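Local atomic coordinates of squalene synthase HpnC (Alicyclobacillus acidocaldarius subsp. acidocaldarius, PDB entry 4HD1), a protein that probably acts in squalene biosynthesis as a transferase of the squalene/phytoene synthase family, joining prenyl diphosphate units. Residues Q93-I96 / A97-L101; N113-D116 / Q117-H120; A205-G208 / V209-C212. All coordinates share one frame; numbering follows the deposited sequence.

Contact 1 (Q93-I96 / A97-L101); sequences QFTI and ATCNL
The phenyl ring of Phe-94 lies flat beneath the hydroxyl of Thr-98, one turn further along helix 87-99. OG1 of Thr-98 sits over the centre of the ring, 3.2 Å above its plane, and all six ring carbons lie at similar distances from it, Phe-94 CZ being the closest at 3.3 Å. The first torsions of both residues help to set this up. Phe-94 carries CG opposite its backbone N (chi1 -178°), which sends the ring along the helix surface, while Thr-98 holds OG1 beside its own backbone N (chi1 -49°). From there the same hydroxyl donates to the carbonyl of the preceding turn, Thr-98 OG1 to Phe-94 O being 2.7 Å. That oxygen has a second donor, Thr-98 N at 2.8 Å, which arrives nearly in line with the C=O bond, whereas the hydroxyl comes in from well above the carbonyl plane. Phe-94 O is thus gripped twice by one residue, and the bond to the carbonyl fixes the hydroxyl's place over the ring. Val-7, Pro-8, Leu-11 and Phe-15 also pack on Phe-94.

On another side of the helix, Leu-101 folds back, its CD1 reaching Thr-95 CG2 at 3.8 Å, with the two side chains at a slant to each other. A looser apolar approach joins Ile-96 CD1 and Leu-101 CD1; Phe-106 of the next helix touches both residues. OG1 of Thr-95 is turned elsewhere, toward His-43 and Ser-46.

Leu-101 N can close on Ile-96 O, at 3.0 Å and on a lone pair of that carbonyl, because Asn-100 adopts positive phi (48°). This reversal, with a weak bond from Asn-100 N to Ala-97 O, is a Schellman motif, the C-terminal cap that ends helix 87-99.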
ATOM      1  N   GLN A  93      -3.426  -5.984 -18.629  1.00 60.18           N
ATOM      2  CA  GLN A  93      -2.907  -5.608 -19.949  1.00 61.79           C
ATOM      3  C   GLN A  93      -3.721  -4.502 -20.633  1.00 60.72           C
ATOM      4  O   GLN A  93      -3.157  -3.558 -21.195  1.00 58.59           O
ATOM      5  CB  GLN A  93      -2.903  -6.846 -20.837  1.00 62.71           C
ATOM      6  CG  GLN A  93      -2.068  -6.766 -22.090  1.00 65.58           C
ATOM      7  CD  GLN A  93      -1.893  -8.140 -22.709  1.00 70.43           C
ATOM      8  OE1 GLN A  93      -0.835  -8.748 -22.590  1.00 76.58           O
ATOM      9  NE2 GLN A  93      -2.945  -8.649 -23.342  1.00 63.84           N
ATOM     10  N   PHE A  94      -5.043  -4.635 -20.593  1.00 58.30           N
ATOM     11  CA  PHE A  94      -5.927  -3.606 -21.113  1.00 59.13           C
ATOM     12  C   PHE A  94      -5.797  -2.326 -20.288  1.00 60.14           C
ATOM     13  O   PHE A  94      -5.622  -1.241 -20.850  1.00 62.03           O
ATOM     14  CB  PHE A  94      -7.375  -4.087 -21.129  1.00 57.56           C
ATOM     15  CG  PHE A  94      -8.332  -3.082 -21.694  1.00 58.81           C
ATOM     16  CD1 PHE A  94      -8.332  -2.791 -23.064  1.00 59.93           C
ATOM     17  CD2 PHE A  94      -9.229  -2.415 -20.866  1.00 58.31           C
ATOM     18  CE1 PHE A  94      -9.213  -1.855 -23.597  1.00 60.06           C
ATOM     19  CE2 PHE A  94     -10.115  -1.481 -21.395  1.00 59.57           C
ATOM     20  CZ  PHE A  94     -10.105  -1.198 -22.759  1.00 60.36           C
ATOM     21  N   THR A  95      -5.867  -2.471 -18.965  1.00 57.93           N
ATOM     22  CA  THR A  95      -5.684  -1.358 -18.033  1.00 59.18           C
ATOM     23  C   THR A  95      -4.349  -0.622 -18.240  1.00 61.06           C
ATOM     24  O   THR A  95      -4.344   0.601 -18.374  1.00 61.36           O
ATOM     25  CB  THR A  95      -5.847  -1.819 -16.570  1.00 57.98           C
ATOM     26  OG1 THR A  95      -7.214  -2.194 -16.340  1.00 55.63           O
ATOM     27  CG2 THR A  95      -5.459  -0.713 -15.603  1.00 57.18           C
ATOM     28  N   ILE A  96      -3.237  -1.362 -18.281  1.00 61.87           N
ATOM     29  CA  ILE A  96      -1.923  -0.772 -18.559  1.00 62.72           C
ATOM     30  C   ILE A  96      -2.027   0.165 -19.759  1.00 63.71           C
ATOM     31  O   ILE A  96      -1.638   1.330 -19.681  1.00 64.05           O
ATOM     32  CB  ILE A  96      -0.829  -1.824 -18.902  1.00 62.43           C
ATOM     33  CG1 ILE A  96      -0.663  -2.914 -17.822  1.00 62.03           C
ATOM     34  CG2 ILE A  96       0.494  -1.142 -19.245  1.00 59.01           C
ATOM     35  CD1 ILE A  96      -0.357  -2.416 -16.438  1.00 63.66           C
ATOM     36  N   ALA A  97      -2.556  -0.356 -20.865  1.00 63.39           N
ATOM     37  CA  ALA A  97      -2.584   0.370 -22.131  1.00 65.68           C
ATOM     38  C   ALA A  97      -3.548   1.559 -22.111  1.00 66.28           C
ATOM     39  O   ALA A  97      -3.183   2.653 -22.523  1.00 68.49           O
ATOM     40  CB  ALA A  97      -2.908  -0.576 -23.281  1.00 62.61           C
ATOM     41  N   THR A  98      -4.763   1.333 -21.612  1.00 65.70           N
ATOM     42  CA  THR A  98      -5.812   2.347 -21.574  1.00 64.87           C
ATOM     43  C   THR A  98      -5.434   3.542 -20.696  1.00 65.22           C
ATOM     44  O   THR A  98      -5.718   4.679 -21.048  1.00 62.44           O
ATOM     45  CB  THR A  98      -7.144   1.740 -21.082  1.00 65.79           C
ATOM     46  OG1 THR A  98      -7.412   0.544 -21.818  1.00 65.59           O
ATOM     47  CG2 THR A  98      -8.305   2.705 -21.283  1.00 61.84           C
ATOM     48  N   CYS A  99      -4.792   3.277 -19.561  1.00 65.80           N
ATOM     49  CA  CYS A  99      -4.439   4.335 -18.613  1.00 65.11           C
ATOM     50  C   CYS A  99      -2.992   4.791 -18.756  1.00 65.06           C
ATOM     51  O   CYS A  99      -2.537   5.656 -18.012  1.00 64.72           O
ATOM     52  CB  CYS A  99      -4.701   3.878 -17.178  1.00 61.16           C
ATOM     53  SG  CYS A  99      -6.410   3.393 -16.875  1.00 56.19           S
ATOM     54  N   ASN A 100      -2.286   4.210 -19.723  1.00 66.92           N
ATOM     55  CA  ASN A 100      -0.859   4.466 -19.931  1.00 72.84           C
ATOM     56  C   ASN A 100      -0.031   4.374 -18.639  1.00 72.72           C
ATOM     57  O   ASN A 100       0.699   5.299 -18.293  1.00 77.01           O
ATOM     58  CB  ASN A 100      -0.639   5.813 -20.640  1.00 76.25           C
ATOM     59  CG  ASN A 100       0.753   5.936 -21.240  1.00 84.33           C
ATOM     60  OD1 ASN A 100       1.266   4.999 -21.857  1.00 91.78           O
ATOM     61  ND2 ASN A 100       1.372   7.095 -21.059  1.00 84.98           N
ATOM     62  N   LEU A 101      -0.157   3.258 -17.929  1.00 65.14           N
ATOM     63  CA  LEU A 101       0.541   3.079 -16.650  1.00 63.32           C
ATOM     64  C   LEU A 101       2.006   2.671 -16.845  1.00 60.61           C
ATOM     65  O   LEU A 101       2.305   1.840 -17.696  1.00 64.30           O
ATOM     66  CB  LEU A 101      -0.181   2.052 -15.769  1.00 59.46           C
ATOM     67  CG  LEU A 101      -1.658   2.295 -15.429  1.00 56.65           C
ATOM     68  CD1 LEU A 101      -2.217   1.123 -14.639  1.00 55.12           C
ATOM     69  CD2 LEU A 101      -1.862   3.597 -14.671  1.00 53.24           C
TER

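Contact 2 (N113-D116 / Q117-H120); sequences NRRD and QRKH
Gln-117 reaches back one helical turn to Asn-113, and its side chain runs over the backbone as it goes. Gln-117 CB starts 3.4 Å from Arg-114 O. Placed beside the backbone N and opposite the carbonyl carbon (chi1 -81°), Gln-117 CG turns toward the preceding turn and lies 3.6 Å from Asn-113 O. Beyond CG the chain is extended, which carries it past CD and brings the amide nitrogen to the side chain of Asn-113. There Gln-117 NE2 donates to Asn-113 OD1 over 3.0 Å. The acceptor lies nearly in the amide plane of Gln-117, and the donor lies in the carbonyl plane of Asn-113, although the two amides themselves stand 78° apart. Asn-113 OD1 also accepts from Arg-65, so this oxygen serves two donors and helps tie the helix to its neighbour.

Arg-118 takes a different route. CG lies between the backbone N and the carbonyl carbon (chi1 62°), and a bend at chi3 lays the guanidinium over the carbonyl of Arg-114, whose O sits 3.8 Å above the centre of the guanidinium plane. Arg-118 NH2 stands 3.5 Å from Arg-115 CD; the two guanidinium groups are like charges that stay out of contact, and Arg-115 is held instead by a salt bridge to Asp-130 and a cation-pi contact with Tyr-134.

Past the helix end, a water donates both to Asp-116 OD1, at 2.8 Å, and to Lys-119 O, at 2.9 Å, joining the last turn to the outgoing chain. Asp-116 OD1 is also bonded to Tyr-184. This C-terminal end of helix 104-118 packs along helix 65-81, where Leu-69 touches Asn-113 and Gln-117, Met-66 touches Arg-114, and Asp-70 and Glu-73 form salt bridges with Arg-114.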
ATOM      1  N   ASN A 113       7.574  -7.448  -1.514  1.00 67.64           N
ATOM      2  CA  ASN A 113       7.500  -8.801  -0.980  1.00 73.45           C
ATOM      3  C   ASN A 113       8.900  -9.375  -0.686  1.00 72.78           C
ATOM      4  O   ASN A 113       9.107 -10.002   0.355  1.00 73.71           O
ATOM      5  CB  ASN A 113       6.714  -9.693  -1.949  1.00 75.77           C
ATOM      6  CG  ASN A 113       6.407 -11.064  -1.378  1.00 80.28           C
ATOM      7  OD1 ASN A 113       7.305 -11.876  -1.141  1.00 79.72           O
ATOM      8  ND2 ASN A 113       5.125 -11.341  -1.180  1.00 82.88           N
ATOM      9  N   ARG A 114       9.855  -9.140  -1.588  1.00 71.16           N
ATOM     10  CA  ARG A 114      11.246  -9.562  -1.372  1.00 71.16           C
ATOM     11  C   ARG A 114      11.883  -8.812  -0.202  1.00 74.80           C
ATOM     12  O   ARG A 114      12.683  -9.389   0.536  1.00 77.87           O
ATOM     13  CB  ARG A 114      12.100  -9.368  -2.627  1.00 70.27           C
ATOM     14  CG  ARG A 114      11.597 -10.098  -3.861  1.00 74.35           C
ATOM     15  CD  ARG A 114      12.580  -9.970  -5.017  1.00 77.36           C
ATOM     16  NE  ARG A 114      12.055 -10.556  -6.251  1.00 78.57           N
ATOM     17  CZ  ARG A 114      11.628  -9.855  -7.301  1.00 80.79           C
ATOM     18  NH1 ARG A 114      11.663  -8.523  -7.292  1.00 80.25           N
ATOM     19  NH2 ARG A 114      11.168 -10.488  -8.371  1.00 82.28           N
ATOM     20  N   ARG A 115      11.531  -7.533  -0.040  1.00 70.90           N
ATOM     21  CA  ARG A 115      12.033  -6.719   1.075  1.00 73.95           C
ATOM     22  C   ARG A 115      11.514  -7.254   2.403  1.00 75.66           C
ATOM     23  O   ARG A 115      12.252  -7.305   3.384  1.00 76.42           O
ATOM     24  CB  ARG A 115      11.637  -5.243   0.930  1.00 72.12           C
ATOM     25  CG  ARG A 115      11.899  -4.639  -0.437  1.00 73.37           C
ATOM     26  CD  ARG A 115      13.356  -4.298  -0.652  1.00 75.67           C
ATOM     27  NE  ARG A 115      13.620  -2.929  -0.223  1.00 80.51           N
ATOM     28  CZ  ARG A 115      14.424  -2.092  -0.865  1.00 78.33           C
ATOM     29  NH1 ARG A 115      15.041  -2.474  -1.975  1.00 81.44           N
ATOM     30  NH2 ARG A 115      14.601  -0.870  -0.401  1.00 81.08           N
ATOM     31  N   ASP A 116      10.245  -7.657   2.419  1.00 75.43           N
ATOM     32  CA  ASP A 116       9.619  -8.224   3.610  1.00 77.85           C
ATOM     33  C   ASP A 116      10.241  -9.572   3.990  1.00 82.08           C
ATOM     34  O   ASP A 116      10.293  -9.909   5.168  1.00 90.56           O
ATOM     35  CB  ASP A 116       8.110  -8.371   3.398  1.00 80.01           C
ATOM     36  CG  ASP A 116       7.287  -7.858   4.580  1.00 80.56           C
ATOM     37  OD1 ASP A 116       7.641  -6.821   5.187  1.00 74.05           O
ATOM     38  OD2 ASP A 116       6.253  -8.486   4.886  1.00 87.87           O
ATOM     39  N   GLN A 117      10.714 -10.332   3.000  1.00 82.25           N
ATOM     40  CA  GLN A 117      11.388 -11.613   3.248  1.00 90.26           C
ATOM     41  C   GLN A 117      12.680 -11.428   4.031  1.00 91.17           C
ATOM     42  O   GLN A 117      12.990 -12.215   4.927  1.00 93.71           O
ATOM     43  CB  GLN A 117      11.725 -12.328   1.936  1.00 95.71           C
ATOM     44  CG  GLN A 117      10.579 -13.097   1.297  1.00108.83           C
ATOM     45  CD  GLN A 117      10.890 -13.536  -0.129  1.00117.17           C
ATOM     46  OE1 GLN A 117      11.870 -14.240  -0.382  1.00121.97           O
ATOM     47  NE2 GLN A 117      10.048 -13.119  -1.070  1.00123.93           N
ATOM     48  N   ARG A 118      13.426 -10.381   3.684  1.00 82.27           N
ATOM     49  CA  ARG A 118      14.782 -10.198   4.182  1.00 82.31           C
ATOM     50  C   ARG A 118      14.918  -9.303   5.419  1.00 82.90           C
ATOM     51  O   ARG A 118      15.997  -9.227   6.016  1.00 83.86           O
ATOM     52  CB  ARG A 118      15.712  -9.728   3.053  1.00 81.37           C
ATOM     53  CG  ARG A 118      15.367  -8.387   2.427  1.00 82.92           C
ATOM     54  CD  ARG A 118      16.463  -7.939   1.470  1.00 93.89           C
ATOM     55  NE  ARG A 118      16.461  -8.700   0.217  1.00 99.84           N
ATOM     56  CZ  ARG A 118      16.036  -8.231  -0.957  1.00 97.93           C
ATOM     57  NH1 ARG A 118      16.078  -9.007  -2.033  1.00100.51           N
ATOM     58  NH2 ARG A 118      15.577  -6.989  -1.064  1.00 97.26           N
ATOM     59  N   LYS A 119      13.838  -8.639   5.815  1.00 78.40           N
ATOM     60  CA  LYS A 119      13.886  -7.772   6.993  1.00 78.96           C
ATOM     61  C   LYS A 119      12.780  -8.059   8.003  1.00 79.61           C
ATOM     62  O   LYS A 119      11.587  -8.049   7.671  1.00 80.14           O
ATOM     63  CB  LYS A 119      13.888  -6.295   6.600  1.00 79.40           C
ATOM     64  CG  LYS A 119      15.204  -5.827   6.007  1.00 83.75           C
ATOM     65  CD  LYS A 119      15.372  -4.321   6.119  1.00 84.74           C
ATOM     66  CE  LYS A 119      16.673  -3.899   5.460  1.00 89.19           C
ATOM     67  NZ  LYS A 119      17.159  -2.587   5.959  1.00 93.27           N
ATOM     68  N   HIS A 120      13.199  -8.321   9.235  1.00 76.75           N
ATOM     69  CA  HIS A 120      12.282  -8.545  10.340  1.00 79.40           C
ATOM     70  C   HIS A 120      12.384  -7.421  11.329  1.00 80.47           C
ATOM     71  O   HIS A 120      11.491  -7.229  12.158  1.00 86.30           O
ATOM     72  CB  HIS A 120      12.568  -9.890  10.993  1.00 84.90           C
ATOM     73  CG  HIS A 120      12.298 -11.066  10.087  1.00 87.41           C
ATOM     74  ND1 HIS A 120      13.180 -11.483   9.161  1.00 88.11           N
ATOM     75  CD2 HIS A 120      11.185 -11.901   9.978  1.00 86.09           C
ATOM     76  CE1 HIS A 120      12.664 -12.535   8.497  1.00 91.42           C
ATOM     77  NE2 HIS A 120      11.444 -12.788   8.999  1.00 88.43           N
TER
HETATM   78  O   HOH W   1       9.854  -6.001   6.705  1.00 63.68           O

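Contact 3 (A205-G208 / V209-C212); sequences ATDG and VRRC
Thr-206 and Val-209 meet closely at the start of helix 207-227, their side chains crossing at about a right angle with Thr-206 OG1 3.4 Å from Val-209 CG2. The same hydroxyl oxygen accepts the backbone N-H of Val-209, at 3.3 Å and nearly straight (169°). It can do so because OG1 stands between the backbone N and the carbonyl carbon of Thr-206 (chi1 66°), facing into the first turn. The other methyl of Val-209, CG1, leans toward Ala-205 CA, and CB of Val-209 rests 3.5 Å from Thr-206 O. Asp-199 of helix 197-201 packs against both Thr-206 and Val-209, while further along Cys-212 is buried against Asp-189 and Leu-190 of helix 187-191.

Thr-206 is therefore the N-cap residue of helix 207-227, and its side chain supplies an acceptor for an amide of the first turn, which has no carbonyl of a preceding turn to bind. A second bond secures the residue ahead of the cap. Arg-210 extends its chain from CG to NE back along the helix start, and NE donates to Ala-205 O over 3.1 Å. That oxygen lies at the edge of the guanidinium and in its plane, but NE approaches from above the carbonyl plane of Ala-205. The methyl lies alongside, Ala-205 CB being 3.8 Å from Arg-210 NE, and Asn-262 touches both residues.

The exposed flank is looser. Arg-211 also runs extended from CG to NE, and its NH1 passes 3.4 Å from Asp-207 CB, a carbon that lies at the edge of the guanidinium. The carboxylate is turned 76° from the guanidinium plane, and the nearest charged atoms, Asp-207 OD2 and Arg-211 NH1, remain 4.2 Å apart, beyond salt-bridge range.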
ATOM      1  N   ALA A 205       5.335  -0.964  27.654  1.00101.07           N
ATOM      2  CA  ALA A 205       5.143   0.409  27.215  1.00100.75           C
ATOM      3  C   ALA A 205       5.841   1.370  28.166  1.00100.91           C
ATOM      4  O   ALA A 205       5.191   2.120  28.899  1.00 97.66           O
ATOM      5  CB  ALA A 205       3.664   0.734  27.102  1.00 96.68           C
ATOM      6  N   THR A 206       7.173   1.339  28.152  1.00102.43           N
ATOM      7  CA  THR A 206       7.975   2.242  28.976  1.00106.83           C
ATOM      8  C   THR A 206       7.826   3.665  28.446  1.00107.79           C
ATOM      9  O   THR A 206       7.242   3.874  27.381  1.00106.81           O
ATOM     10  CB  THR A 206       9.468   1.841  28.998  1.00104.59           C
ATOM     11  OG1 THR A 206      10.032   2.001  27.692  1.00105.88           O
ATOM     12  CG2 THR A 206       9.642   0.392  29.454  1.00 91.46           C
ATOM     13  N   ASP A 207       8.343   4.635  29.194  1.00111.41           N
ATOM     14  CA  ASP A 207       8.338   6.033  28.764  1.00117.14           C
ATOM     15  C   ASP A 207       9.099   6.237  27.456  1.00112.46           C
ATOM     16  O   ASP A 207       8.700   7.056  26.629  1.00111.68           O
ATOM     17  CB  ASP A 207       8.899   6.946  29.861  1.00124.99           C
ATOM     18  CG  ASP A 207       7.826   7.434  30.825  1.00133.08           C
ATOM     19  OD1 ASP A 207       6.637   7.470  30.441  1.00129.46           O
ATOM     20  OD2 ASP A 207       8.173   7.797  31.967  1.00134.64           O
ATOM     21  N   GLY A 208      10.184   5.487  27.277  1.00109.55           N
ATOM     22  CA  GLY A 208      10.960   5.515  26.040  1.00112.30           C
ATOM     23  C   GLY A 208      10.149   5.015  24.859  1.00106.16           C
ATOM     24  O   GLY A 208      10.130   5.645  23.796  1.00100.32           O
ATOM     25  N   VAL A 209       9.476   3.882  25.060  1.00104.06           N
ATOM     26  CA  VAL A 209       8.581   3.299  24.060  1.00104.82           C
ATOM     27  C   VAL A 209       7.504   4.300  23.639  1.00103.10           C
ATOM     28  O   VAL A 209       7.318   4.544  22.449  1.00 96.42           O
ATOM     29  CB  VAL A 209       7.937   1.986  24.569  1.00107.29           C
ATOM     30  CG1 VAL A 209       6.775   1.553  23.682  1.00101.16           C
ATOM     31  CG2 VAL A 209       8.977   0.879  24.644  1.00111.00           C
ATOM     32  N   ARG A 210       6.823   4.887  24.623  1.00101.99           N
ATOM     33  CA  ARG A 210       5.736   5.839  24.379  1.00 99.92           C
ATOM     34  C   ARG A 210       6.201   7.093  23.635  1.00 96.52           C
ATOM     35  O   ARG A 210       5.491   7.595  22.760  1.00 95.10           O
ATOM     36  CB  ARG A 210       5.041   6.211  25.691  1.00 95.28           C
ATOM     37  CG  ARG A 210       4.183   5.094  26.267  1.00 95.98           C
ATOM     38  CD  ARG A 210       3.770   5.391  27.699  1.00103.40           C
ATOM     39  NE  ARG A 210       3.002   4.292  28.286  1.00109.30           N
ATOM     40  CZ  ARG A 210       1.672   4.235  28.338  1.00109.37           C
ATOM     41  NH1 ARG A 210       0.932   5.220  27.842  1.00110.68           N
ATOM     42  NH2 ARG A 210       1.075   3.188  28.893  1.00 99.93           N
ATOM     43  N   ARG A 211       7.393   7.580  23.978  1.00 94.72           N
ATOM     44  CA  ARG A 211       7.994   8.728  23.296  1.00 96.32           C
ATOM     45  C   ARG A 211       8.421   8.400  21.869  1.00 94.26           C
ATOM     46  O   ARG A 211       8.357   9.257  20.989  1.00 98.64           O
ATOM     47  CB  ARG A 211       9.183   9.274  24.085  1.00100.78           C
ATOM     48  CG  ARG A 211       8.792  10.158  25.255  1.00110.39           C
ATOM     49  CD  ARG A 211      10.006  10.772  25.930  1.00116.66           C
ATOM     50  NE  ARG A 211       9.613  11.661  27.021  1.00127.02           N
ATOM     51  CZ  ARG A 211       9.424  11.279  28.282  1.00135.78           C
ATOM     52  NH1 ARG A 211       9.595  10.010  28.640  1.00130.90           N
ATOM     53  NH2 ARG A 211       9.061  12.171  29.193  1.00132.86           N
ATOM     54  N   CYS A 212       8.857   7.164  21.645  1.00 91.76           N
ATOM     55  CA  CYS A 212       9.227   6.714  20.306  1.00 90.77           C
ATOM     56  C   CYS A 212       8.015   6.597  19.378  1.00 86.05           C
ATOM     57  O   CYS A 212       8.068   7.036  18.225  1.00 83.22           O
ATOM     58  CB  CYS A 212       9.965   5.383  20.364  1.00 89.66           C
ATOM     59  SG  CYS A 212      10.347   4.734  18.725  1.00 88.52           S
TER

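Overall arrangement
The three contacts follow one another along the chain and lie within a single squalene/phytoene synthase family fold, mainly helical and without strands. Contacts 1 and 2 belong to consecutive helices, 87-99 and 104-118; their centres are 29 Å apart and their nearest atoms about 16 Å. Phe-106, near the start of the second helix, packs on residues of contact 1, so this helix spans from one site to the other. Contact 3 opens helix 207-227, with its centre 26 Å from that of contact 2 and 47 Å from that of contact 1, which lies on the other side of the chain's centre. Contacts 1 and 2 lie at helix C-terminal ends, contact 3 at an N-terminal one.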